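Local coordinates for Pe family protein (Mycobacterium smegmatis, PDB 3Q4H) that is a secreted CFP-10-like member of the WXG100 family that probably pairs with a partner protein as a substrate of type VII secretion, at residues Q11-E16 against S83-D88. Sequence-based numbering, arbitrary orientation.
Sequences QLIASE and SYVAQD
The carboxylate of Glu16 is the one flat group to meet the other helix: Val85 CG2 lies beyond its OE1, 4.0 Å away and tilted out of the carboxylate plane rather than stacked over a face. With the chain extended past CG, the acid runs at about a right angle to the valine and also touches Ala81 and Ser82. Val85 divides its two methyls between neighbours. Val85 CG2 faces Glu16 and, at 4.3 Å, Leu12 CD2, whereas Val85 CG1, anti to the backbone N (chi1 173°), is 3.5 Å from Ile13 CG1. Beyond that, Ile13 CD1 reaches across to the backbone of Ala86, 3.9 Å from its CA. No hydrogen bond crosses, so apolar contact carries the pairing. The arrangement is that of the helical hairpin of WXG100 proteins with a C-terminal extension: helix 8-38 is met near its N-terminal end by helix 79-94, which follows helix 47-77, with local axes 9.2 Å apart and 152° between their directions, hence roughly antiparallel. Ile13 also packs on Ala31 of a second copy of this protein, whose Asp71 accepts hydrogen bonds from Ser83 OG and Gln87 NE2, while Leu12 and Glu16 touch apolar side chains of a different protein.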
loop_
_atom_site.group_PDB
_atom_site.type_symbol
_atom_site.label_atom_id
_atom_site.label_comp_id
_atom_site.label_asym_id
_atom_site.label_seq_id
_atom_site.Cartn_x
_atom_site.Cartn_y
_atom_site.Cartn_z
ATOM N N GLN A 11 -14.516 6.758 5.292
ATOM C CA GLN A 11 -14.194 7.189 3.936
ATOM C C GLN A 11 -12.790 7.775 3.874
ATOM O O GLN A 11 -12.022 7.462 2.968
ATOM C CB GLN A 11 -15.223 8.193 3.431
ATOM C CG GLN A 11 -16.590 7.569 3.232
ATOM C CD GLN A 11 -17.630 8.541 2.699
ATOM O OE1 GLN A 11 -18.791 8.519 3.117
ATOM N NE2 GLN A 11 -17.221 9.399 1.769
ATOM N N LEU A 12 -12.457 8.609 4.855
ATOM C CA LEU A 12 -11.135 9.218 4.944
ATOM C C LEU A 12 -10.046 8.164 5.099
ATOM O O LEU A 12 -9.080 8.150 4.334
ATOM C CB LEU A 12 -11.083 10.188 6.122
ATOM C CG LEU A 12 -9.796 10.989 6.334
ATOM C CD1 LEU A 12 -9.430 11.833 5.099
ATOM C CD2 LEU A 12 -9.919 11.875 7.584
ATOM N N ILE A 13 -10.212 7.295 6.097
ATOM C CA ILE A 13 -9.303 6.178 6.356
ATOM C C ILE A 13 -9.092 5.357 5.093
ATOM O O ILE A 13 -7.964 5.002 4.762
ATOM C CB ILE A 13 -9.869 5.233 7.439
ATOM C CG1 ILE A 13 -9.861 5.908 8.811
ATOM C CG2 ILE A 13 -9.086 3.914 7.494
ATOM C CD1 ILE A 13 -10.738 5.216 9.820
ATOM N N ALA A 14 -10.183 5.056 4.397
ATOM C CA ALA A 14 -10.113 4.274 3.177
ATOM C C ALA A 14 -9.325 5.060 2.138
ATOM O O ALA A 14 -8.349 4.559 1.592
ATOM C CB ALA A 14 -11.503 3.934 2.672
ATOM N N SER A 15 -9.720 6.308 1.900
ATOM C CA SER A 15 -9.049 7.146 0.902
ATOM C C SER A 15 -7.549 7.234 1.135
ATOM O O SER A 15 -6.771 7.205 0.194
ATOM C CB SER A 15 -9.639 8.559 0.887
ATOM O OG SER A 15 -10.926 8.568 0.296
ATOM N N GLU A 16 -7.151 7.348 2.395
ATOM C CA GLU A 16 -5.754 7.519 2.727
ATOM C C GLU A 16 -5.013 6.200 2.589
ATOM O O GLU A 16 -3.893 6.173 2.066
ATOM C CB GLU A 16 -5.603 8.099 4.134
ATOM C CG GLU A 16 -5.987 9.584 4.213
ATOM C CD GLU A 16 -5.893 10.164 5.613
ATOM O OE1 GLU A 16 -5.719 9.399 6.579
ATOM O OE2 GLU A 16 -6.002 11.393 5.746
ATOM N N SER A 83 -3.722 5.141 9.519
ATOM C CA SER A 83 -3.523 4.439 10.781
ATOM C C SER A 83 -3.896 5.311 11.980
ATOM O O SER A 83 -4.665 4.874 12.847
ATOM C CB SER A 83 -2.080 3.982 10.928
ATOM O OG SER A 83 -1.927 3.216 12.118
ATOM N N TYR A 84 -3.358 6.535 12.020
ATOM C CA TYR A 84 -3.630 7.482 13.110
ATOM C C TYR A 84 -5.121 7.794 13.252
ATOM O O TYR A 84 -5.646 7.819 14.362
ATOM C CB TYR A 84 -2.839 8.791 12.928
ATOM C CG TYR A 84 -3.045 9.799 14.050
ATOM C CD1 TYR A 84 -2.115 9.931 15.075
ATOM C CD2 TYR A 84 -4.186 10.612 14.091
ATOM C CE1 TYR A 84 -2.307 10.852 16.117
ATOM C CE2 TYR A 84 -4.392 11.528 15.122
ATOM C CZ TYR A 84 -3.449 11.645 16.132
ATOM O OH TYR A 84 -3.649 12.554 17.152
ATOM N N VAL A 85 -5.796 8.034 12.133
ATOM C CA VAL A 85 -7.240 8.281 12.158
ATOM C C VAL A 85 -8.009 7.072 12.670
ATOM O O VAL A 85 -8.972 7.224 13.420
ATOM C CB VAL A 85 -7.799 8.636 10.769
ATOM C CG1 VAL A 85 -9.333 8.702 10.820
ATOM C CG2 VAL A 85 -7.205 9.947 10.272
ATOM N N ALA A 86 -7.581 5.880 12.251
ATOM C CA ALA A 86 -8.209 4.624 12.679
ATOM C C ALA A 86 -8.027 4.395 14.177
ATOM O O ALA A 86 -8.990 4.114 14.895
ATOM C CB ALA A 86 -7.630 3.447 11.901
ATOM N N GLN A 87 -6.785 4.517 14.639
ATOM C CA GLN A 87 -6.474 4.311 16.049
ATOM C C GLN A 87 -7.078 5.416 16.928
ATOM O O GLN A 87 -7.597 5.124 18.008
ATOM C CB GLN A 87 -4.959 4.170 16.254
ATOM C CG GLN A 87 -4.402 2.915 15.580
ATOM C CD GLN A 87 -2.893 2.768 15.687
ATOM O OE1 GLN A 87 -2.363 2.470 16.758
ATOM N NE2 GLN A 87 -2.195 2.941 14.562
ATOM N N ASP A 88 -7.032 6.664 16.450
ATOM C CA ASP A 88 -7.649 7.809 17.145
ATOM C C ASP A 88 -9.165 7.667 17.243
ATOM O O ASP A 88 -9.759 8.044 18.256
ATOM C CB ASP A 88 -7.319 9.127 16.431
ATOM C CG ASP A 88 -7.874 10.341 17.155
ATOM O OD1 ASP A 88 -7.160 10.896 18.017
ATOM O OD2 ASP A 88 -9.022 10.749 16.857
#